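Local coordinates for myosin-2 (Saccharomyces cerevisiae, PDB 6IXO), which moves organelles and other cargo along actin cables as a class V myosin motor, this chain being its globular cargo-binding tail domain, at residues L233-D238 with T280-H285; C241-I246 with S367-P372; N250-K255 with I322-V327; L286-K291 with I309-T314. All coordinates share one frame; numbering follows the deposited sequence.

Contact 1: L233-D238 with T280-H285; sequences LLNYVD and TECLQH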
loop_
_atom_site.group_PDB
_atom_site.type_symbol
_atom_site.label_atom_id
_atom_site.label_comp_id
_atom_site.label_asym_id
_atom_site.label_seq_id
_atom_site.Cartn_x
_atom_site.Cartn_y
_atom_site.Cartn_z
ATOM N N LEU A 233 -2.068 -4.899 5.551
ATOM C CA LEU A 233 -0.851 -5.700 5.743
ATOM C C LEU A 233 -0.782 -6.390 7.120
ATOM O O LEU A 233 -0.306 -7.537 7.223
ATOM C CB LEU A 233 0.391 -4.829 5.543
ATOM C CG LEU A 233 0.544 -4.353 4.075
ATOM C CD1 LEU A 233 1.747 -3.429 3.937
ATOM C CD2 LEU A 233 0.657 -5.521 3.030
ATOM N N LEU A 234 -1.217 -5.693 8.165
ATOM C CA LEU A 234 -1.260 -6.291 9.509
ATOM C C LEU A 234 -2.214 -7.480 9.571
ATOM O O LEU A 234 -1.896 -8.527 10.160
ATOM C CB LEU A 234 -1.700 -5.246 10.548
ATOM C CG LEU A 234 -0.673 -4.139 10.773
ATOM C CD1 LEU A 234 -1.273 -3.044 11.641
ATOM C CD2 LEU A 234 0.639 -4.702 11.406
ATOM N N ASN A 235 -3.414 -7.314 9.014
ATOM C CA ASN A 235 -4.344 -8.454 8.924
ATOM C C ASN A 235 -3.714 -9.645 8.219
ATOM O O ASN A 235 -3.933 -10.823 8.609
ATOM C CB ASN A 235 -5.629 -8.085 8.188
ATOM C CG ASN A 235 -6.576 -7.306 9.071
ATOM O OD1 ASN A 235 -6.716 -7.634 10.230
ATOM N ND2 ASN A 235 -7.260 -6.297 8.509
ATOM N N TYR A 236 -2.964 -9.322 7.172
ATOM C CA TYR A 236 -2.267 -10.315 6.364
ATOM C C TYR A 236 -1.207 -11.043 7.214
ATOM O O TYR A 236 -1.142 -12.263 7.235
ATOM C CB TYR A 236 -1.581 -9.665 5.168
ATOM C CG TYR A 236 -1.068 -10.691 4.159
ATOM C CD1 TYR A 236 -1.954 -11.354 3.306
ATOM C CD2 TYR A 236 0.294 -10.951 4.031
ATOM C CE1 TYR A 236 -1.484 -12.312 2.352
ATOM C CE2 TYR A 236 0.794 -11.870 3.046
ATOM C CZ TYR A 236 -0.107 -12.559 2.256
ATOM O OH TYR A 236 0.368 -13.425 1.309
ATOM N N VAL A 237 -0.361 -10.276 7.881
ATOM C CA VAL A 237 0.645 -10.877 8.781
ATOM C C VAL A 237 -0.032 -11.792 9.818
ATOM O O VAL A 237 0.408 -12.905 10.087
ATOM C CB VAL A 237 1.438 -9.763 9.483
ATOM C CG1 VAL A 237 2.204 -10.300 10.690
ATOM C CG2 VAL A 237 2.376 -9.063 8.466
ATOM N N ASP A 238 -1.109 -11.302 10.401
ATOM C CA ASP A 238 -1.864 -12.069 11.381
ATOM C C ASP A 238 -2.279 -13.425 10.805
ATOM O O ASP A 238 -2.068 -14.464 11.429
ATOM C CB ASP A 238 -3.084 -11.255 11.813
ATOM C CG ASP A 238 -3.755 -11.783 13.095
ATOM O OD1 ASP A 238 -3.062 -12.020 14.094
ATOM O OD2 ASP A 238 -4.976 -11.955 13.085
ATOM N N THR A 280 -4.129 -3.329 17.303
ATOM C CA THR A 280 -4.428 -4.431 18.214
ATOM C C THR A 280 -5.486 -5.350 17.595
ATOM O O THR A 280 -5.330 -6.573 17.583
ATOM C CB THR A 280 -4.878 -3.888 19.561
ATOM O OG1 THR A 280 -3.772 -3.201 20.149
ATOM C CG2 THR A 280 -5.315 -5.004 20.485
ATOM N N GLU A 281 -6.524 -4.762 17.001
ATOM C CA GLU A 281 -7.584 -5.561 16.372
ATOM C C GLU A 281 -7.084 -6.400 15.169
ATOM O O GLU A 281 -7.443 -7.579 15.032
ATOM C CB GLU A 281 -8.741 -4.657 15.942
ATOM C CG GLU A 281 -9.737 -5.349 15.036
ATOM C CD GLU A 281 -10.936 -4.477 14.716
ATOM O OE1 GLU A 281 -10.789 -3.233 14.728
ATOM O OE2 GLU A 281 -12.024 -5.043 14.462
ATOM N N CYS A 282 -6.235 -5.814 14.327
ATOM C CA CYS A 282 -5.635 -6.551 13.219
ATOM C C CYS A 282 -4.771 -7.757 13.653
ATOM O O CYS A 282 -4.526 -8.639 12.831
ATOM C CB CYS A 282 -4.753 -5.646 12.380
ATOM S SG CYS A 282 -5.642 -4.231 11.670
ATOM N N LEU A 283 -4.266 -7.774 14.889
ATOM C CA LEU A 283 -3.278 -8.818 15.247
ATOM C C LEU A 283 -3.856 -9.783 16.256
ATOM O O LEU A 283 -3.124 -10.533 16.930
ATOM C CB LEU A 283 -1.984 -8.190 15.811
ATOM C CG LEU A 283 -1.220 -7.245 14.869
ATOM C CD1 LEU A 283 -0.222 -6.374 15.648
ATOM C CD2 LEU A 283 -0.524 -8.076 13.811
ATOM N N GLN A 284 -5.167 -9.756 16.375
ATOM C CA GLN A 284 -5.783 -10.456 17.492
ATOM C C GLN A 284 -5.524 -11.962 17.480
ATOM O O GLN A 284 -5.496 -12.580 18.533
ATOM C CB GLN A 284 -7.294 -10.201 17.523
ATOM C CG GLN A 284 -7.742 -9.025 18.407
ATOM C CD GLN A 284 -7.006 -8.919 19.748
ATOM O OE1 GLN A 284 -7.242 -9.703 20.672
ATOM N NE2 GLN A 284 -6.121 -7.936 19.855
ATOM N N HIS A 285 -5.370 -12.582 16.317
ATOM C CA HIS A 285 -5.186 -14.029 16.363
ATOM C C HIS A 285 -3.842 -14.372 16.907
ATOM O O HIS A 285 -3.710 -15.373 17.616
ATOM C CB HIS A 285 -5.363 -14.672 14.976
ATOM C CG HIS A 285 -6.720 -14.433 14.392
ATOM N ND1 HIS A 285 -6.977 -13.425 13.476
ATOM C CD2 HIS A 285 -7.909 -15.039 14.627
ATOM C CE1 HIS A 285 -8.257 -13.438 13.152
ATOM N NE2 HIS A 285 -8.849 -14.409 13.831
#
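Asp238 lies against the start of helix 284-294, its CB and CG packed on the carbonyl oxygen of Cys282 and its carboxylate reaching His285. The main bond runs from His285 ND1 to Asp238 OD2 at 2.5 Å, a short distance. The oxygen sits at the edge of the imidazole, only 6° out of the ring plane. The carboxylate itself is turned 30° from that plane. A weak bond from the backbone N of His285 also ends on OD2, at 3.3 Å. The other oxygen, OD1, takes the backbone N of Leu286, so the carboxylate serves two successive residues of the first turn. With CG anti to the backbone N (chi1 -165°), Asp238 stretches out to these donors. The nearby carboxylate would probably favour a protonated ring, though the helix start works against it. One turn earlier the contact is apolar. Leu234 CB meets Cys282 CB at 3.6 Å, and the CD2 methyls of Leu234 and Leu283 lie 4.3 Å apart. Asn235 closes the partly exposed side, its OD1 3.4 Å from Cys282 CA. Leu267 and Cys271 of helix 254-273 pack on Leu234. Leu283 holds the N-cap position of helix 284-294. The pairing is a His-carboxylate hydrogen bond at a helix N-terminus, joining two helices within the all-helical DIL region of the cargo-binding tail.

Contact 2: C241-I246 with S367-P372; sequences CFNELI and SIFITP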
loop_
_atom_site.group_PDB
_atom_site.type_symbol
_atom_site.label_atom_id
_atom_site.label_comp_id
_atom_site.label_asym_id
_atom_site.label_seq_id
_atom_site.Cartn_x
_atom_site.Cartn_y
_atom_site.Cartn_z
ATOM N N CYS A 241 0.853 -15.777 9.634
ATOM C CA CYS A 241 1.643 -16.295 10.798
ATOM C C CYS A 241 0.823 -17.246 11.676
ATOM O O CYS A 241 1.344 -18.273 12.165
ATOM C CB CYS A 241 2.172 -15.141 11.662
ATOM S SG CYS A 241 3.430 -14.204 10.731
ATOM N N PHE A 242 -0.440 -16.906 11.907
ATOM C CA PHE A 242 -1.323 -17.800 12.657
ATOM C C PHE A 242 -1.377 -19.195 12.003
ATOM O O PHE A 242 -1.276 -20.240 12.677
ATOM C CB PHE A 242 -2.748 -17.227 12.749
ATOM C CG PHE A 242 -3.707 -18.148 13.478
ATOM C CD1 PHE A 242 -3.774 -18.138 14.875
ATOM C CD2 PHE A 242 -4.503 -19.069 12.765
ATOM C CE1 PHE A 242 -4.652 -19.015 15.582
ATOM C CE2 PHE A 242 -5.390 -19.967 13.458
ATOM C CZ PHE A 242 -5.451 -19.927 14.876
ATOM N N ASN A 243 -1.559 -19.203 10.690
ATOM C CA ASN A 243 -1.700 -20.445 9.968
ATOM C C ASN A 243 -0.438 -21.273 10.129
ATOM O O ASN A 243 -0.514 -22.478 10.266
ATOM C CB ASN A 243 -1.995 -20.198 8.489
ATOM C CG ASN A 243 -3.402 -19.608 8.259
ATOM O OD1 ASN A 243 -4.254 -19.621 9.160
ATOM N ND2 ASN A 243 -3.658 -19.149 7.036
ATOM N N GLU A 244 0.725 -20.639 10.130
ATOM C CA GLU A 244 1.960 -21.412 10.326
ATOM C C GLU A 244 2.010 -21.952 11.735
ATOM O O GLU A 244 2.393 -23.119 11.965
ATOM C CB GLU A 244 3.206 -20.560 10.057
ATOM C CG GLU A 244 3.388 -20.215 8.551
ATOM C CD GLU A 244 3.648 -21.448 7.705
ATOM O OE1 GLU A 244 4.292 -22.420 8.192
ATOM O OE2 GLU A 244 3.195 -21.464 6.543
ATOM N N LEU A 245 1.652 -21.103 12.693
ATOM C CA LEU A 245 1.703 -21.524 14.071
ATOM C C LEU A 245 0.789 -22.710 14.321
ATOM O O LEU A 245 1.154 -23.661 15.003
ATOM C CB LEU A 245 1.310 -20.364 14.994
ATOM C CG LEU A 245 2.401 -19.350 15.223
ATOM C CD1 LEU A 245 1.756 -17.995 15.721
ATOM C CD2 LEU A 245 3.373 -19.877 16.281
ATOM N N ILE A 246 -0.417 -22.673 13.769
ATOM C CA ILE A 246 -1.385 -23.686 14.197
ATOM C C ILE A 246 -1.066 -25.089 13.620
ATOM O O ILE A 246 -1.578 -26.117 14.116
ATOM C CB ILE A 246 -2.842 -23.271 13.810
ATOM C CG1 ILE A 246 -3.832 -24.067 14.688
ATOM C CG2 ILE A 246 -3.086 -23.383 12.259
ATOM C CD1 ILE A 246 -5.242 -23.595 14.659
ATOM N N SER A 367 -12.820 -24.344 8.387
ATOM C CA SER A 367 -11.386 -24.590 8.457
ATOM C C SER A 367 -10.797 -24.082 9.749
ATOM O O SER A 367 -11.356 -23.193 10.376
ATOM C CB SER A 367 -10.662 -23.923 7.290
ATOM O OG SER A 367 -9.257 -24.110 7.397
ATOM N N ILE A 368 -9.655 -24.643 10.141
ATOM C CA ILE A 368 -8.894 -24.110 11.259
ATOM C C ILE A 368 -7.996 -22.945 10.820
ATOM O O ILE A 368 -7.409 -22.269 11.659
ATOM C CB ILE A 368 -8.005 -25.168 11.898
ATOM C CG1 ILE A 368 -6.919 -25.614 10.908
ATOM C CG2 ILE A 368 -8.854 -26.361 12.388
ATOM C CD1 ILE A 368 -5.910 -26.599 11.458
ATOM N N PHE A 369 -7.876 -22.728 9.511
ATOM C CA PHE A 369 -6.974 -21.690 8.991
ATOM C C PHE A 369 -7.734 -20.373 8.818
ATOM O O PHE A 369 -8.940 -20.376 8.581
ATOM C CB PHE A 369 -6.376 -22.105 7.619
ATOM C CG PHE A 369 -5.429 -23.293 7.683
ATOM C CD1 PHE A 369 -4.201 -23.174 8.316
ATOM C CD2 PHE A 369 -5.764 -24.510 7.086
ATOM C CE1 PHE A 369 -3.315 -24.257 8.381
ATOM C CE2 PHE A 369 -4.884 -25.601 7.150
ATOM C CZ PHE A 369 -3.658 -25.465 7.806
ATOM N N ILE A 370 -7.009 -19.264 8.876
ATOM C CA ILE A 370 -7.604 -17.985 8.510
ATOM C C ILE A 370 -7.274 -17.751 7.046
ATOM O O ILE A 370 -6.108 -17.809 6.659
ATOM C CB ILE A 370 -7.021 -16.866 9.352
ATOM C CG1 ILE A 370 -7.309 -17.123 10.835
ATOM C CG2 ILE A 370 -7.595 -15.464 8.962
ATOM C CD1 ILE A 370 -6.526 -16.146 11.674
ATOM N N THR A 371 -8.273 -17.485 6.237
ATOM C CA THR A 371 -8.006 -17.151 4.833
ATOM C C THR A 371 -7.330 -15.785 4.681
ATOM O O THR A 371 -7.915 -14.785 5.057
ATOM C CB THR A 371 -9.305 -17.135 4.061
ATOM O OG1 THR A 371 -9.863 -18.444 4.123
ATOM C CG2 THR A 371 -9.064 -16.703 2.608
ATOM N N PRO A 372 -6.089 -15.737 4.157
ATOM C CA PRO A 372 -5.438 -14.423 3.974
ATOM C C PRO A 372 -6.212 -13.585 2.947
ATOM O O PRO A 372 -6.756 -14.160 2.000
ATOM C CB PRO A 372 -4.035 -14.778 3.461
ATOM C CG PRO A 372 -3.845 -16.255 3.825
ATOM C CD PRO A 372 -5.220 -16.854 3.771
#
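Asn243 pairs its side-chain amide with the backbone of Ile370 through two hydrogen bonds. Its OD1 accepts from Ile370 N at 2.8 Å. That N-H points at a lone pair of OD1, in the plane of its carbonyl. Its ND2 donates a hydrogen bond to Ile370 O at 2.8 Å, nearly straight at 166°. Ile370 O lies near the plane of the Asn243 amide, while ND2 is tilted 20° from the Ile370 carbonyl plane. Both polar ends of Asn243 are therefore used, and so are both backbone polar groups of Ile370. The carbonyl oxygen of Ile368 points at the edge of the Phe242 ring, 3.6 Å from CE2, and is satisfied by Gln317 NE2 from helix 315-323. Ser367, though poorly ordered, accepts at OG from Phe369 N at 2.9 Å and forms an ST turn. Ile370 CD1 rests 3.7 Å from Phe242 CD2. The ring of Phe369 stands steeply to the Asn243 amide, at 81°, and its CE1 is 4.0 Å from Ile246 CG2. This is a bidentate pairing of an asparagine side chain with the backbone of one extended residue, joining the loop after helix 336-350 to helix 223-247.

Contact 3: N250-K255 with I322-V327; sequences NFLSWK and ISQYQV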
loop_
_atom_site.group_PDB
_atom_site.type_symbol
_atom_site.label_atom_id
_atom_site.label_comp_id
_atom_site.label_asym_id
_atom_site.label_seq_id
_atom_site.Cartn_x
_atom_site.Cartn_y
_atom_site.Cartn_z
ATOM N N ASN A 250 5.343 -29.808 17.119
ATOM C CA ASN A 250 6.351 -30.035 18.174
ATOM C C ASN A 250 7.070 -28.712 18.469
ATOM O O ASN A 250 8.294 -28.616 18.343
ATOM C CB ASN A 250 7.330 -31.135 17.738
ATOM C CG ASN A 250 8.363 -31.435 18.791
ATOM O OD1 ASN A 250 8.126 -31.206 19.974
ATOM N ND2 ASN A 250 9.523 -31.934 18.370
ATOM N N PHE A 251 6.305 -27.686 18.856
ATOM C CA PHE A 251 6.832 -26.330 18.803
ATOM C C PHE A 251 6.170 -25.388 19.792
ATOM O O PHE A 251 6.827 -24.540 20.396
ATOM C CB PHE A 251 6.642 -25.816 17.370
ATOM C CG PHE A 251 7.186 -24.435 17.106
ATOM C CD1 PHE A 251 8.524 -24.250 16.774
ATOM C CD2 PHE A 251 6.333 -23.323 17.120
ATOM C CE1 PHE A 251 9.012 -22.968 16.473
ATOM C CE2 PHE A 251 6.809 -22.052 16.795
ATOM C CZ PHE A 251 8.153 -21.884 16.464
ATOM N N LEU A 252 4.859 -25.512 19.925
ATOM C CA LEU A 252 4.093 -24.590 20.765
ATOM C C LEU A 252 4.338 -24.958 22.232
ATOM O O LEU A 252 4.242 -26.113 22.599
ATOM C CB LEU A 252 2.603 -24.669 20.431
ATOM C CG LEU A 252 2.255 -24.488 18.929
ATOM C CD1 LEU A 252 0.851 -24.965 18.727
ATOM C CD2 LEU A 252 2.383 -22.973 18.611
ATOM N N SER A 253 4.714 -23.969 23.030
ATOM C CA SER A 253 5.172 -24.185 24.399
ATOM C C SER A 253 5.064 -22.847 25.123
ATOM O O SER A 253 4.866 -21.784 24.487
ATOM C CB SER A 253 6.615 -24.661 24.445
ATOM O OG SER A 253 7.501 -23.616 24.016
ATOM N N TRP A 254 5.214 -22.895 26.430
ATOM C CA TRP A 254 5.238 -21.664 27.192
ATOM C C TRP A 254 6.346 -20.710 26.723
ATOM O O TRP A 254 6.106 -19.492 26.500
ATOM C CB TRP A 254 5.401 -21.984 28.689
ATOM C CG TRP A 254 5.426 -20.731 29.516
ATOM C CD1 TRP A 254 4.346 -20.112 30.109
ATOM C CD2 TRP A 254 6.580 -19.936 29.838
ATOM N NE1 TRP A 254 4.767 -18.967 30.765
ATOM C CE2 TRP A 254 6.125 -18.827 30.607
ATOM C CE3 TRP A 254 7.943 -20.036 29.542
ATOM C CZ2 TRP A 254 7.003 -17.840 31.110
ATOM C CZ3 TRP A 254 8.813 -19.042 30.034
ATOM C CH2 TRP A 254 8.335 -17.959 30.802
ATOM N N LYS A 255 7.559 -21.231 26.565
ATOM C CA LYS A 255 8.657 -20.377 26.091
ATOM C C LYS A 255 8.386 -19.752 24.738
ATOM O O LYS A 255 8.655 -18.582 24.541
ATOM C CB LYS A 255 9.957 -21.149 26.017
ATOM C CG LYS A 255 10.537 -21.471 27.404
ATOM C CD LYS A 255 11.781 -22.368 27.286
ATOM C CE LYS A 255 12.430 -22.607 28.584
ATOM N NZ LYS A 255 13.776 -23.242 28.398
ATOM N N ILE A 322 -4.203 -26.251 21.892
ATOM C CA ILE A 322 -4.058 -26.933 23.185
ATOM C C ILE A 322 -3.541 -28.363 23.009
ATOM O O ILE A 322 -2.685 -28.810 23.801
ATOM C CB ILE A 322 -5.393 -26.974 23.962
ATOM C CG1 ILE A 322 -5.769 -25.562 24.395
ATOM C CG2 ILE A 322 -5.284 -27.928 25.238
ATOM C CD1 ILE A 322 -7.176 -25.422 24.871
ATOM N N SER A 323 -4.054 -29.104 22.010
ATOM C CA SER A 323 -3.646 -30.515 21.924
ATOM C C SER A 323 -2.206 -30.588 21.417
ATOM O O SER A 323 -1.542 -31.562 21.630
ATOM C CB SER A 323 -4.577 -31.345 21.029
ATOM O OG SER A 323 -4.707 -30.732 19.762
ATOM N N GLN A 324 -1.728 -29.540 20.742
ATOM C CA GLN A 324 -0.336 -29.534 20.265
ATOM C C GLN A 324 0.652 -28.847 21.199
ATOM O O GLN A 324 1.844 -28.770 20.903
ATOM C CB GLN A 324 -0.277 -28.840 18.868
ATOM C CG GLN A 324 -0.978 -29.744 17.825
ATOM C CD GLN A 324 -1.262 -28.988 16.526
ATOM O OE1 GLN A 324 -0.623 -27.964 16.231
ATOM N NE2 GLN A 324 -2.215 -29.491 15.760
ATOM N N TYR A 325 0.149 -28.304 22.299
ATOM C CA TYR A 325 0.998 -27.628 23.288
ATOM C C TYR A 325 2.098 -28.551 23.830
ATOM O O TYR A 325 1.804 -29.666 24.231
ATOM C CB TYR A 325 0.143 -27.149 24.453
ATOM C CG TYR A 325 0.915 -26.411 25.534
ATOM C CD1 TYR A 325 1.271 -25.087 25.369
ATOM C CD2 TYR A 325 1.237 -27.045 26.747
ATOM C CE1 TYR A 325 1.955 -24.380 26.384
ATOM C CE2 TYR A 325 1.928 -26.375 27.737
ATOM C CZ TYR A 325 2.256 -25.029 27.556
ATOM O OH TYR A 325 2.934 -24.401 28.555
ATOM N N GLN A 326 3.352 -28.113 23.863
ATOM C CA GLN A 326 4.414 -29.038 24.354
ATOM C C GLN A 326 4.890 -28.661 25.766
ATOM O O GLN A 326 5.527 -27.629 25.936
ATOM C CB GLN A 326 5.621 -29.025 23.419
ATOM C CG GLN A 326 5.332 -29.642 22.040
ATOM C CD GLN A 326 4.991 -31.123 22.132
ATOM O OE1 GLN A 326 5.710 -31.887 22.760
ATOM N NE2 GLN A 326 3.881 -31.524 21.521
ATOM N N VAL A 327 4.610 -29.505 26.747
ATOM C CA VAL A 327 5.009 -29.202 28.122
ATOM C C VAL A 327 6.513 -29.335 28.296
ATOM O O VAL A 327 7.159 -30.186 27.699
ATOM C CB VAL A 327 4.295 -30.113 29.166
ATOM C CG1 VAL A 327 2.802 -29.818 29.198
ATOM C CG2 VAL A 327 4.570 -31.598 28.903
HETATM O O HOH W 1 5.806 -25.454 27.741
#
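Leu252 and Gln326 hold the close part of this contact by a backbone bond, Gln326 N to Leu252 O at a short 2.5 Å. Gln326 CB sits 3.3 Å from Leu252 O. The Leu252 side chain is buried among Leu293 and Leu245, and its CD1 touches Gln324 CB at the margin, at 4.0 Å. Tyr325 packs its ring against the backbone at the start of helix 254-273, CE1 lying 3.7 Å from Ser253 C. With CG anti to the backbone N (chi1 -179°), its ring reaches across. Tyr325 OH lies 3.5 Å from Trp254 CB and is hydrogen-bonded to Glu331 OE2. A water bridges the two segments here. It accepts from Trp254 N at 2.9 Å and donates to Tyr325 OH and Gln326 O. The other side is looser. Exposed Asn250 approaches the Gln326 amide no nearer than 3.8 Å, the two amide planes almost perpendicular at 84°. Gln326 NE2 folds back to a weak bond with Gln324 O. Ser253 is an N-cap, its OG accepting from Arg256 N. This is a junction of two connecting segments, one leading into helix 254-273 and one leaving helix 315-323, in the helical DIL region.

Contact 4: L286-K291 with I309-T314; sequences LIQTAK and ICYSLT
Gln288 sends its amide into the turn that follows helix 300-309, and it is the main side chain of the contact. The Gln288 chain runs extended beyond CG (chi2 170°), and CG passes 3.6 Å from Ile309 O on the way. At the end, OE1 accepts from Ser312 N at 2.7 Å. The N-H meets a lone pair of OE1 within the amide plane. NE2 gives a weak bond to Ser312 OG at 3.0 Å, and a hydrogen bond to Gln284 OE1, one turn back on the same helix. The same NE2 stands over the centre of one face of the Tyr311 ring, 3.5 Å above its plane. The amide is thus fixed in rotation, with a partner for each end and an aromatic face beside it. Residues Cys310 to Leu313 form a type I beta turn, the link between helices 300-309 and 315-323, and Gln288 bonds a backbone N-H inside that turn. The bond joins helix 284-294 to the turn between the two successive helices of the DIL region. The sulfur of Cys310 lies 3.6 Å from Gln288 O. Thr289 comes next, its OG1 held by His285 O and 4.2 Å from Leu313 CD1. Leu313 in turn packs on Phe242 and Leu318. Lys291 closes the row at the exposed end, where its aliphatic CD presses on Ile309 CG2 at a tight 3.5 Å.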
loop_
_atom_site.group_PDB
_atom_site.type_symbol
_atom_site.label_atom_id
_atom_site.label_comp_id
_atom_site.label_asym_id
_atom_site.label_seq_id
_atom_site.Cartn_x
_atom_site.Cartn_y
_atom_site.Cartn_z
ATOM N N LEU A 286 -2.832 -13.601 16.520
ATOM C CA LEU A 286 -1.476 -13.788 17.092
ATOM C C LEU A 286 -1.448 -13.423 18.575
ATOM O O LEU A 286 -0.875 -14.145 19.431
ATOM C CB LEU A 286 -0.451 -12.923 16.347
ATOM C CG LEU A 286 -0.214 -13.379 14.917
ATOM C CD1 LEU A 286 0.735 -12.396 14.253
ATOM C CD2 LEU A 286 0.425 -14.809 14.983
ATOM N N ILE A 287 -2.074 -12.304 18.909
ATOM C CA ILE A 287 -2.059 -11.892 20.332
ATOM C C ILE A 287 -2.747 -12.992 21.192
ATOM O O ILE A 287 -2.252 -13.418 22.264
ATOM C CB ILE A 287 -2.758 -10.523 20.508
ATOM C CG1 ILE A 287 -1.886 -9.417 19.886
ATOM C CG2 ILE A 287 -3.148 -10.242 22.019
ATOM C CD1 ILE A 287 -2.622 -8.031 19.732
ATOM N N GLN A 288 -3.898 -13.454 20.730
ATOM C CA GLN A 288 -4.653 -14.418 21.538
ATOM C C GLN A 288 -3.936 -15.778 21.569
ATOM O O GLN A 288 -4.036 -16.515 22.535
ATOM C CB GLN A 288 -6.072 -14.550 20.993
ATOM C CG GLN A 288 -6.969 -13.353 21.376
ATOM C CD GLN A 288 -8.303 -13.360 20.636
ATOM O OE1 GLN A 288 -8.841 -14.424 20.327
ATOM N NE2 GLN A 288 -8.837 -12.158 20.333
ATOM N N THR A 289 -3.231 -16.119 20.497
ATOM C CA THR A 289 -2.441 -17.359 20.524
ATOM C C THR A 289 -1.329 -17.290 21.566
ATOM O O THR A 289 -1.125 -18.244 22.368
ATOM C CB THR A 289 -1.861 -17.647 19.143
ATOM O OG1 THR A 289 -2.961 -17.899 18.277
ATOM C CG2 THR A 289 -0.916 -18.893 19.140
ATOM N N ALA A 290 -0.608 -16.172 21.570
ATOM C CA ALA A 290 0.424 -15.940 22.592
ATOM C C ALA A 290 -0.154 -16.079 23.980
ATOM O O ALA A 290 0.471 -16.686 24.885
ATOM C CB ALA A 290 1.058 -14.545 22.396
ATOM N N LYS A 291 -1.351 -15.528 24.200
ATOM C CA LYS A 291 -1.967 -15.655 25.551
ATOM C C LYS A 291 -2.257 -17.121 25.860
ATOM O O LYS A 291 -1.975 -17.625 26.945
ATOM C CB LYS A 291 -3.255 -14.849 25.658
ATOM C CG LYS A 291 -3.003 -13.334 25.798
ATOM C CD LYS A 291 -4.271 -12.492 25.622
ATOM C CE LYS A 291 -4.058 -11.016 26.000
ATOM N NZ LYS A 291 -2.832 -10.406 25.398
ATOM N N ILE A 309 -10.916 -14.986 26.819
ATOM C CA ILE A 309 -9.722 -14.264 26.393
ATOM C C ILE A 309 -9.518 -14.410 24.887
ATOM O O ILE A 309 -9.199 -13.441 24.191
ATOM C CB ILE A 309 -8.467 -14.760 27.117
ATOM C CG1 ILE A 309 -8.573 -14.459 28.622
ATOM C CG2 ILE A 309 -7.229 -14.141 26.497
ATOM C CD1 ILE A 309 -7.514 -15.154 29.482
ATOM N N CYS A 310 -9.741 -15.618 24.386
ATOM C CA CYS A 310 -9.490 -15.936 22.979
ATOM C C CYS A 310 -10.745 -15.801 22.127
ATOM O O CYS A 310 -11.095 -16.720 21.390
ATOM C CB CYS A 310 -8.919 -17.350 22.882
ATOM S SG CYS A 310 -7.324 -17.444 23.734
ATOM N N TYR A 311 -11.418 -14.655 22.229
ATOM C CA TYR A 311 -12.717 -14.471 21.566
ATOM C C TYR A 311 -12.615 -14.472 20.042
ATOM O O TYR A 311 -13.631 -14.467 19.352
ATOM C CB TYR A 311 -13.404 -13.164 22.035
ATOM C CG TYR A 311 -12.603 -11.900 21.767
ATOM C CD1 TYR A 311 -12.695 -11.232 20.554
ATOM C CD2 TYR A 311 -11.756 -11.379 22.735
ATOM C CE1 TYR A 311 -11.951 -10.082 20.304
ATOM C CE2 TYR A 311 -11.010 -10.236 22.497
ATOM C CZ TYR A 311 -11.113 -9.589 21.282
ATOM O OH TYR A 311 -10.369 -8.456 21.062
ATOM N N SER A 312 -11.403 -14.461 19.497
ATOM C CA SER A 312 -11.274 -14.509 18.043
ATOM C C SER A 312 -10.912 -15.899 17.533
ATOM O O SER A 312 -10.710 -16.108 16.331
ATOM C CB SER A 312 -10.234 -13.496 17.573
ATOM O OG SER A 312 -10.649 -12.182 17.908
ATOM N N LEU A 313 -10.784 -16.846 18.453
ATOM C CA LEU A 313 -10.402 -18.190 18.064
ATOM C C LEU A 313 -11.613 -19.092 18.201
ATOM O O LEU A 313 -12.384 -18.942 19.139
ATOM C CB LEU A 313 -9.246 -18.696 18.917
ATOM C CG LEU A 313 -7.961 -17.857 18.873
ATOM C CD1 LEU A 313 -6.873 -18.571 19.721
ATOM C CD2 LEU A 313 -7.483 -17.706 17.437
ATOM N N THR A 314 -11.791 -20.012 17.258
ATOM C CA THR A 314 -12.906 -20.955 17.319
ATOM C C THR A 314 -12.573 -22.104 18.252
ATOM O O THR A 314 -11.405 -22.345 18.541
ATOM C CB THR A 314 -13.203 -21.538 15.957
ATOM O OG1 THR A 314 -12.049 -22.289 15.565
ATOM C CG2 THR A 314 -13.498 -20.381 14.891
#

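The four contacts lie on one side of the chain's centre. Contacts 1 and 2 share helix 223-247, and contacts 1 and 4 share helix 284-294. Contacts 1, 2 and 4 touch one another, with centres about 12 Å apart in each pair. Tyr236 of contact 1 meets Pro372 of contact 2, and Cys241 of contact 2 meets Leu286 of contact 4. Contact 3 touches contact 2, their centres about 16 Å apart. Its centre is about 15 Å from that of contact 4 and 22 Å from that of contact 1. Along the chain, contact 1 closes before contact 4 opens. Contact 4 is nested inside contact 3, and both inside contact 2. The late loop 367-372 thus packs onto the helical DIL region of the cargo-binding tail.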